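Local coordinates for protein levansucrase (Bacillus subtilis, PDB 1OYG) that belongs to the levansucrase/invertase family of carbohydrate-active enzymes, whose catalytic domain is a five-bladed beta-propeller, at residues A[46-51]-A[106-111]; A[17-22]-A[253-258]; A[168-173]-A[184-189]. One frame throughout, in Å; residues are numbered along the deposited sequence.

Contact 1. Residues A[46-51]-A[106-111]; sequences TIKNIS and SIDSWK
Lys48 reaches across to Asp108 with a chain extended beyond CG, and its NZ forms a salt bridge to OD2 of Asp108 at 2.9 Å. The ammonium comes to the syn side of that oxygen, 30° out of the carboxylate plane. On the way the lysine slants past Ile107, its CD lying 4.0 Å from CG2 of Ile107.

Apolar packing centres on the far tip of Ile107. With CG1 anti to the backbone N (chi1 -172°), CD1 is carried to within 4.0 Å of Ile50 CG1, the two isoleucines meeting at about a right angle. Thr416 of strand 416-426 touches both, and Phe417 packs on Ile50. The same methyl, Ile107 CD1, abuts Lys48 O at 3.5 Å, a carbonyl hydrogen-bonded to Thr416 OG1.

Two waters link the polar groups. One accepts from Ser51 N and lies 2.8 Å from Asp108 OD1, to which it can donate. A second bonds Ser51 OG at 2.7 Å and lies within hydrogen-bonding distance of the carbonyls of Ile107 and Trp110.

Ser106 OG accepts from Asp108 N in an ST turn that opens the short 3-10 turn 107-109. This is loop-to-loop packing at the rim of a beta-propeller: 46-51 precedes strand 57-65, and the loop 106-111 runs into strand 111-115.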
# COMPACT_ATOMS: atom_id res chain seq x y z
N THR A 46 13.89 14.68 -17.73
CA THR A 46 12.80 15.53 -17.24
C THR A 46 12.64 15.46 -15.72
O THR A 46 11.85 16.22 -15.16
CB THR A 46 11.45 15.12 -17.87
OG1 THR A 46 11.07 13.81 -17.40
CG2 THR A 46 11.54 14.99 -19.38
N ILE A 47 13.35 14.55 -15.07
CA ILE A 47 13.13 14.25 -13.66
C ILE A 47 13.88 15.21 -12.75
O ILE A 47 15.08 15.43 -12.92
CB ILE A 47 13.56 12.80 -13.34
CG1 ILE A 47 12.83 11.80 -14.25
CG2 ILE A 47 13.32 12.48 -11.86
CD1 ILE A 47 11.31 11.87 -14.20
N LYS A 48 13.16 15.76 -11.78
CA LYS A 48 13.70 16.68 -10.78
C LYS A 48 13.46 16.14 -9.37
O LYS A 48 12.50 15.43 -9.12
CB LYS A 48 13.01 18.04 -10.88
CG LYS A 48 13.10 18.74 -12.21
CD LYS A 48 12.47 20.12 -12.10
CE LYS A 48 12.36 20.82 -13.44
NZ LYS A 48 11.24 21.81 -13.42
N ASN A 49 14.35 16.52 -8.46
CA ASN A 49 14.09 16.40 -7.04
C ASN A 49 12.98 17.37 -6.64
O ASN A 49 12.78 18.39 -7.30
CB ASN A 49 15.35 16.73 -6.23
CG ASN A 49 16.51 15.81 -6.57
OD1 ASN A 49 16.33 14.61 -6.73
ND2 ASN A 49 17.71 16.38 -6.68
N ILE A 50 12.26 17.05 -5.58
CA ILE A 50 11.29 17.98 -5.01
C ILE A 50 12.09 19.12 -4.38
O ILE A 50 12.79 18.92 -3.38
CB ILE A 50 10.41 17.29 -3.95
CG1 ILE A 50 9.58 16.17 -4.58
CG2 ILE A 50 9.48 18.31 -3.28
CD1 ILE A 50 9.04 15.19 -3.57
N SER A 51 11.98 20.30 -4.98
CA SER A 51 12.81 21.44 -4.62
C SER A 51 12.63 21.85 -3.17
O SER A 51 13.59 22.22 -2.50
CB SER A 51 12.50 22.63 -5.54
OG SER A 51 11.14 23.04 -5.44
N SER A 106 3.18 21.56 -11.95
CA SER A 106 4.63 21.37 -11.90
C SER A 106 5.07 20.78 -10.56
O SER A 106 4.48 21.08 -9.53
CB SER A 106 5.35 22.69 -12.15
OG SER A 106 6.76 22.54 -12.01
N ILE A 107 6.11 19.96 -10.58
CA ILE A 107 6.72 19.47 -9.34
C ILE A 107 7.21 20.64 -8.47
O ILE A 107 7.23 20.54 -7.25
CB ILE A 107 7.88 18.48 -9.63
CG1 ILE A 107 8.36 17.84 -8.32
CG2 ILE A 107 9.02 19.16 -10.39
CD1 ILE A 107 9.32 16.69 -8.49
N ASP A 108 7.60 21.74 -9.11
CA ASP A 108 8.06 22.94 -8.41
C ASP A 108 6.95 23.67 -7.64
O ASP A 108 7.24 24.53 -6.81
CB ASP A 108 8.72 23.90 -9.39
CG ASP A 108 9.96 23.31 -10.04
OD1 ASP A 108 10.71 22.58 -9.36
OD2 ASP A 108 10.26 23.53 -11.24
N SER A 109 5.69 23.33 -7.92
CA SER A 109 4.55 23.90 -7.21
C SER A 109 4.34 23.31 -5.81
O SER A 109 3.58 23.86 -5.01
CB SER A 109 3.26 23.72 -8.02
OG SER A 109 2.80 22.38 -7.97
N TRP A 110 5.01 22.20 -5.51
CA TRP A 110 4.84 21.54 -4.22
C TRP A 110 5.72 22.18 -3.15
O TRP A 110 6.94 22.03 -3.16
CB TRP A 110 5.14 20.05 -4.33
CG TRP A 110 4.12 19.33 -5.15
CD1 TRP A 110 4.25 18.96 -6.46
CD2 TRP A 110 2.82 18.90 -4.74
NE1 TRP A 110 3.11 18.33 -6.89
CE2 TRP A 110 2.21 18.28 -5.85
CE3 TRP A 110 2.10 18.98 -3.55
CZ2 TRP A 110 0.93 17.74 -5.80
CZ3 TRP A 110 0.82 18.44 -3.50
CH2 TRP A 110 0.25 17.83 -4.62
N LYS A 111 5.07 22.93 -2.26
CA LYS A 111 5.72 23.50 -1.09
C LYS A 111 5.73 22.49 0.05
O LYS A 111 4.96 21.54 0.06
CB LYS A 111 4.97 24.76 -0.64
CG LYS A 111 5.03 25.90 -1.66
CD LYS A 111 4.21 27.11 -1.22
CE LYS A 111 4.90 27.91 -0.13
NZ LYS A 111 4.00 28.95 0.45
O HOH W 1 8.88 21.61 -5.02
O HOH W 2 10.57 20.45 -7.56

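Contact 2. Residues A[17-22]-A[253-258]; sequences ISHITR and NKAYYG
The ring of Tyr256 turns its edge toward the face of His19 in an offset edge-to-face pair, centroids 5.4 Å apart and planes inclined at 60°. His19 ND1 lies near the plane of the tyrosine, 3.6 Å from CE1 of Tyr256, while the other ring nitrogen, NE2, is bonded to the carbonyl of Thr14. Asn253 CG sits over one face of Tyr256, and Asn253 OD1 accepts from Ala255 N to form an Asx turn at the start of the 3-10 turn 254-256.

Arg22 lies alongside Tyr257, pointing the same way. Its CD stands over one face of that ring, 4.0 Å from the centroid in a CH-pi contact. The chain then bends at chi3 (71°), and all three guanidinium nitrogens find partners elsewhere: NE in a salt bridge with Glu267, NH1 at Thr310 and NH2 at the carbonyl of Thr339.

Between the two aromatic contacts the backbones meet. Arg22 N donates to Tyr256 O at 3.0 Å (155° at the hydrogen), and Thr21 CA adds a CH...O contact to the same oxygen at 3.4 Å.

Thr21 is the N-cap of helix 22-26, its OG1 weakly bonded to Asp24 N. Strand 18-19 pairs with strand 298-307 at one border of a mixed sheet, whereas Tyr257 meets Phe264 of helix 261-273 edge-to-face. The contact therefore joins a sheet edge, the start of helix 22-26 and the side of helix 261-273.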
# COMPACT_ATOMS: atom_id res chain seq x y z
N ILE A 17 -12.88 -16.03 2.50
CA ILE A 17 -12.20 -14.87 1.93
C ILE A 17 -11.64 -15.21 0.55
O ILE A 17 -11.61 -16.37 0.15
CB ILE A 17 -11.09 -14.36 2.89
CG1 ILE A 17 -9.95 -15.37 3.03
CG2 ILE A 17 -11.69 -14.05 4.26
CD1 ILE A 17 -8.73 -14.81 3.72
N SER A 18 -11.22 -14.18 -0.18
CA SER A 18 -10.61 -14.36 -1.49
C SER A 18 -9.13 -14.68 -1.34
O SER A 18 -8.53 -14.45 -0.29
CB SER A 18 -10.79 -13.11 -2.34
OG SER A 18 -12.17 -12.82 -2.49
N HIS A 19 -8.54 -15.20 -2.42
CA HIS A 19 -7.15 -15.65 -2.40
C HIS A 19 -6.41 -15.32 -3.69
O HIS A 19 -6.95 -15.45 -4.80
CB HIS A 19 -7.09 -17.16 -2.14
CG HIS A 19 -7.72 -17.55 -0.84
ND1 HIS A 19 -7.05 -17.44 0.37
CD2 HIS A 19 -8.96 -17.99 -0.54
CE1 HIS A 19 -7.86 -17.82 1.34
NE2 HIS A 19 -9.02 -18.16 0.82
N ILE A 20 -5.16 -14.90 -3.53
CA ILE A 20 -4.23 -14.74 -4.63
C ILE A 20 -3.62 -16.12 -4.81
O ILE A 20 -2.81 -16.55 -3.99
CB ILE A 20 -3.18 -13.67 -4.27
CG1 ILE A 20 -3.87 -12.33 -4.03
CG2 ILE A 20 -2.11 -13.56 -5.37
CD1 ILE A 20 -2.95 -11.17 -3.69
N THR A 21 -4.03 -16.82 -5.87
CA THR A 21 -3.69 -18.23 -6.02
C THR A 21 -2.44 -18.44 -6.85
O THR A 21 -2.08 -17.60 -7.68
CB THR A 21 -4.84 -19.03 -6.67
OG1 THR A 21 -5.03 -18.60 -8.02
CG2 THR A 21 -6.17 -18.76 -5.98
N ARG A 22 -1.80 -19.58 -6.66
CA ARG A 22 -0.59 -19.91 -7.39
C ARG A 22 -0.88 -20.03 -8.88
O ARG A 22 -0.06 -19.63 -9.70
CB ARG A 22 -0.00 -21.22 -6.86
CG ARG A 22 0.42 -21.15 -5.40
CD ARG A 22 1.25 -22.32 -4.95
NE ARG A 22 2.59 -22.30 -5.52
CZ ARG A 22 3.59 -21.55 -5.06
NH1 ARG A 22 3.44 -20.78 -4.00
NH2 ARG A 22 4.77 -21.60 -5.67
N ASN A 253 -3.35 -26.79 1.49
CA ASN A 253 -4.66 -26.18 1.30
C ASN A 253 -4.86 -25.81 -0.17
O ASN A 253 -4.25 -24.87 -0.67
CB ASN A 253 -4.81 -24.94 2.17
CG ASN A 253 -6.22 -24.37 2.15
OD1 ASN A 253 -7.04 -24.74 1.30
ND2 ASN A 253 -6.51 -23.48 3.09
N LYS A 254 -5.75 -26.54 -0.84
CA LYS A 254 -6.00 -26.36 -2.27
C LYS A 254 -6.51 -24.97 -2.63
O LYS A 254 -6.35 -24.54 -3.76
CB LYS A 254 -7.01 -27.41 -2.76
CG LYS A 254 -6.50 -28.84 -2.70
CD LYS A 254 -7.48 -29.81 -3.34
CE LYS A 254 -7.08 -31.25 -3.05
NZ LYS A 254 -8.00 -32.24 -3.68
N ALA A 255 -7.12 -24.27 -1.67
CA ALA A 255 -7.64 -22.92 -1.91
C ALA A 255 -6.54 -21.94 -2.33
O ALA A 255 -6.82 -20.94 -2.99
CB ALA A 255 -8.35 -22.39 -0.66
N TYR A 256 -5.30 -22.22 -1.94
CA TYR A 256 -4.18 -21.35 -2.27
C TYR A 256 -3.59 -21.63 -3.64
O TYR A 256 -2.76 -20.87 -4.12
CB TYR A 256 -3.09 -21.50 -1.20
CG TYR A 256 -3.56 -21.24 0.22
CD1 TYR A 256 -4.60 -20.35 0.49
CD2 TYR A 256 -2.96 -21.89 1.29
CE1 TYR A 256 -5.02 -20.12 1.79
CE2 TYR A 256 -3.38 -21.67 2.59
CZ TYR A 256 -4.41 -20.78 2.83
OH TYR A 256 -4.83 -20.53 4.12
N TYR A 257 -4.03 -22.71 -4.27
CA TYR A 257 -3.52 -23.14 -5.57
C TYR A 257 -4.48 -22.79 -6.71
O TYR A 257 -4.06 -22.26 -7.74
CB TYR A 257 -3.26 -24.65 -5.54
CG TYR A 257 -2.10 -25.04 -4.66
CD1 TYR A 257 -0.88 -25.40 -5.20
CD2 TYR A 257 -2.23 -25.05 -3.27
CE1 TYR A 257 0.20 -25.76 -4.40
CE2 TYR A 257 -1.16 -25.42 -2.45
CZ TYR A 257 0.05 -25.77 -3.03
OH TYR A 257 1.12 -26.14 -2.24
N GLY A 258 -5.76 -23.09 -6.52
CA GLY A 258 -6.76 -22.88 -7.55
C GLY A 258 -6.65 -23.87 -8.70
O GLY A 258 -5.92 -24.86 -8.61

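Contact 3. Residues A[168-173]-A[184-189]; sequences TAQVNV and GVEDYK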
# COMPACT_ATOMS: atom_id res chain seq x y z
N THR A 168 -3.91 6.96 14.18
CA THR A 168 -4.58 8.11 13.61
C THR A 168 -4.25 9.40 14.37
O THR A 168 -3.89 9.37 15.54
CB THR A 168 -6.10 7.89 13.58
OG1 THR A 168 -6.73 8.95 12.85
CG2 THR A 168 -6.71 7.95 14.99
N ALA A 169 -4.38 10.51 13.67
CA ALA A 169 -4.31 11.83 14.28
C ALA A 169 -5.06 12.82 13.40
O ALA A 169 -5.19 12.62 12.19
CB ALA A 169 -2.87 12.28 14.45
N GLN A 170 -5.57 13.88 14.01
CA GLN A 170 -6.05 15.04 13.28
C GLN A 170 -4.90 16.02 13.17
O GLN A 170 -4.24 16.32 14.16
CB GLN A 170 -7.22 15.69 14.00
CG GLN A 170 -7.65 17.01 13.38
CD GLN A 170 -8.93 17.52 13.99
OE1 GLN A 170 -9.96 16.86 13.90
NE2 GLN A 170 -8.87 18.68 14.63
N VAL A 171 -4.66 16.52 11.96
CA VAL A 171 -3.60 17.49 11.71
C VAL A 171 -4.25 18.86 11.58
O VAL A 171 -5.07 19.09 10.69
CB VAL A 171 -2.83 17.16 10.41
CG1 VAL A 171 -1.57 18.04 10.31
CG2 VAL A 171 -2.45 15.69 10.37
N ASN A 172 -3.90 19.76 12.50
CA ASN A 172 -4.44 21.11 12.53
C ASN A 172 -3.60 22.01 11.65
O ASN A 172 -2.41 22.17 11.88
CB ASN A 172 -4.48 21.63 13.97
CG ASN A 172 -5.42 20.82 14.85
OD1 ASN A 172 -6.46 20.36 14.38
ND2 ASN A 172 -5.06 20.64 16.11
N VAL A 173 -4.23 22.58 10.63
CA VAL A 173 -3.54 23.35 9.60
C VAL A 173 -4.27 24.66 9.31
O VAL A 173 -5.44 24.66 8.95
CB VAL A 173 -3.44 22.54 8.29
CG1 VAL A 173 -2.77 23.36 7.18
CG2 VAL A 173 -2.68 21.24 8.52
N GLY A 184 -0.16 21.82 14.74
CA GLY A 184 -0.00 20.71 15.66
C GLY A 184 -0.98 19.61 15.33
O GLY A 184 -1.63 19.64 14.29
N VAL A 185 -1.06 18.62 16.22
CA VAL A 185 -1.98 17.51 16.06
C VAL A 185 -2.82 17.33 17.32
O VAL A 185 -2.50 17.83 18.39
CB VAL A 185 -1.25 16.18 15.73
CG1 VAL A 185 -0.41 16.33 14.47
CG2 VAL A 185 -0.37 15.72 16.91
N GLU A 186 -3.93 16.61 17.15
CA GLU A 186 -4.75 16.20 18.28
C GLU A 186 -5.42 14.87 17.94
O GLU A 186 -5.28 14.36 16.83
CB GLU A 186 -5.80 17.27 18.61
CG GLU A 186 -6.82 17.53 17.53
CD GLU A 186 -7.76 18.66 17.91
OE1 GLU A 186 -7.32 19.82 17.86
OE2 GLU A 186 -8.93 18.39 18.26
N ASP A 187 -6.11 14.30 18.92
CA ASP A 187 -6.76 13.00 18.75
C ASP A 187 -5.81 11.98 18.14
O ASP A 187 -6.15 11.26 17.19
CB ASP A 187 -8.03 13.16 17.92
CG ASP A 187 -8.99 12.01 18.09
OD1 ASP A 187 -9.10 11.47 19.22
OD2 ASP A 187 -9.67 11.57 17.15
N TYR A 188 -4.61 11.95 18.71
CA TYR A 188 -3.48 11.16 18.23
C TYR A 188 -3.44 9.86 19.02
O TYR A 188 -3.14 9.86 20.21
CB TYR A 188 -2.20 11.98 18.47
CG TYR A 188 -0.91 11.44 17.89
CD1 TYR A 188 -0.89 10.42 16.94
CD2 TYR A 188 0.30 11.99 18.29
CE1 TYR A 188 0.31 9.95 16.43
CE2 TYR A 188 1.50 11.53 17.78
CZ TYR A 188 1.50 10.52 16.84
OH TYR A 188 2.69 10.07 16.33
N LYS A 189 -3.75 8.75 18.36
CA LYS A 189 -3.98 7.50 19.08
C LYS A 189 -3.79 6.25 18.22
O LYS A 189 -4.07 6.25 17.03
CB LYS A 189 -5.40 7.50 19.65
CG LYS A 189 -6.51 7.70 18.62
CD LYS A 189 -7.82 8.13 19.26
CE LYS A 189 -8.91 8.33 18.21
NZ LYS A 189 -10.12 8.97 18.78
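Gln170 and Glu186 lie side by side on one face of an antiparallel strand pair, their amide and carboxylate planes only 24° apart. They touch flank to flank, with Gln170 NE2 3.5 Å from CD of Glu186. One N-H of this NE2 goes to Asn172, two residues along the same strand: NE2 donates to OD1 of Asn172 at 2.9 Å, nearly in its own amide plane.

Asn172 in turn donates to Glu186. Its amide stands almost square to the carboxylate of Glu186, at 88°, and ND2 meets OE1 of Glu186 at 3.0 Å, on the anti side of that oxygen. Glutamine, asparagine and glutamate are thus linked by a chain of two hydrogen bonds on the face they share, in which the Asn172 amide both accepts and donates and its rotation is fixed.

Farther along, Thr168 and Lys189 also run alongside each other, CG2 of Thr168 packing 3.6 Å from CG of Lys189. The lysine, extended beyond CG, ends on Asp187, with NZ 2.7 Å from OD1 of Asp187 in a salt bridge; the other carboxylate oxygen of Asp187 is bridged to Arg150.

Tyr188 turns to the other side. A chi1 of -172° swings its ring opposite the backbone nitrogen, which brings CD1 to 3.7 Å from CB of Ala169 and places Thr168 O at the ring edge.

Paired backbone bonds join Thr168 with Lys189 and Gln170 with Glu186. Between them the register slips by one residue, a beta bulge at the corner the chain turns at Asp187.

The strands form the hairpin 163-175 and 180-192, with 180-192 outermost in its sheet. Strand 149-157 flanks 163-175 on the other side, through Leu151 and Ile149, while helix 121-124 meets Val185 and Tyr188 through Asp121.

In the fold
The three contacts are separate sites on the periphery of one chain. Contact 1 and contact 3 are the nearer pair, with centres about 27 Å apart and nearest atoms about 11 Å apart, and both involve the sheet region of strands 57-65 to 180-192: contact 1 joins loops leading into strands 57-65 and 111-115, whereas contact 3 lies within the hairpin at the border formed by 180-192. Contact 2 lies across the chain's centre from both, its own centre about 43 Å from that of contact 1 and 40 Å from that of contact 3. Its segments are 231 positions apart in sequence, a span that includes the other two. The bound calcium ion lies about 11 Å from the side chain of Tyr256 in contact 2.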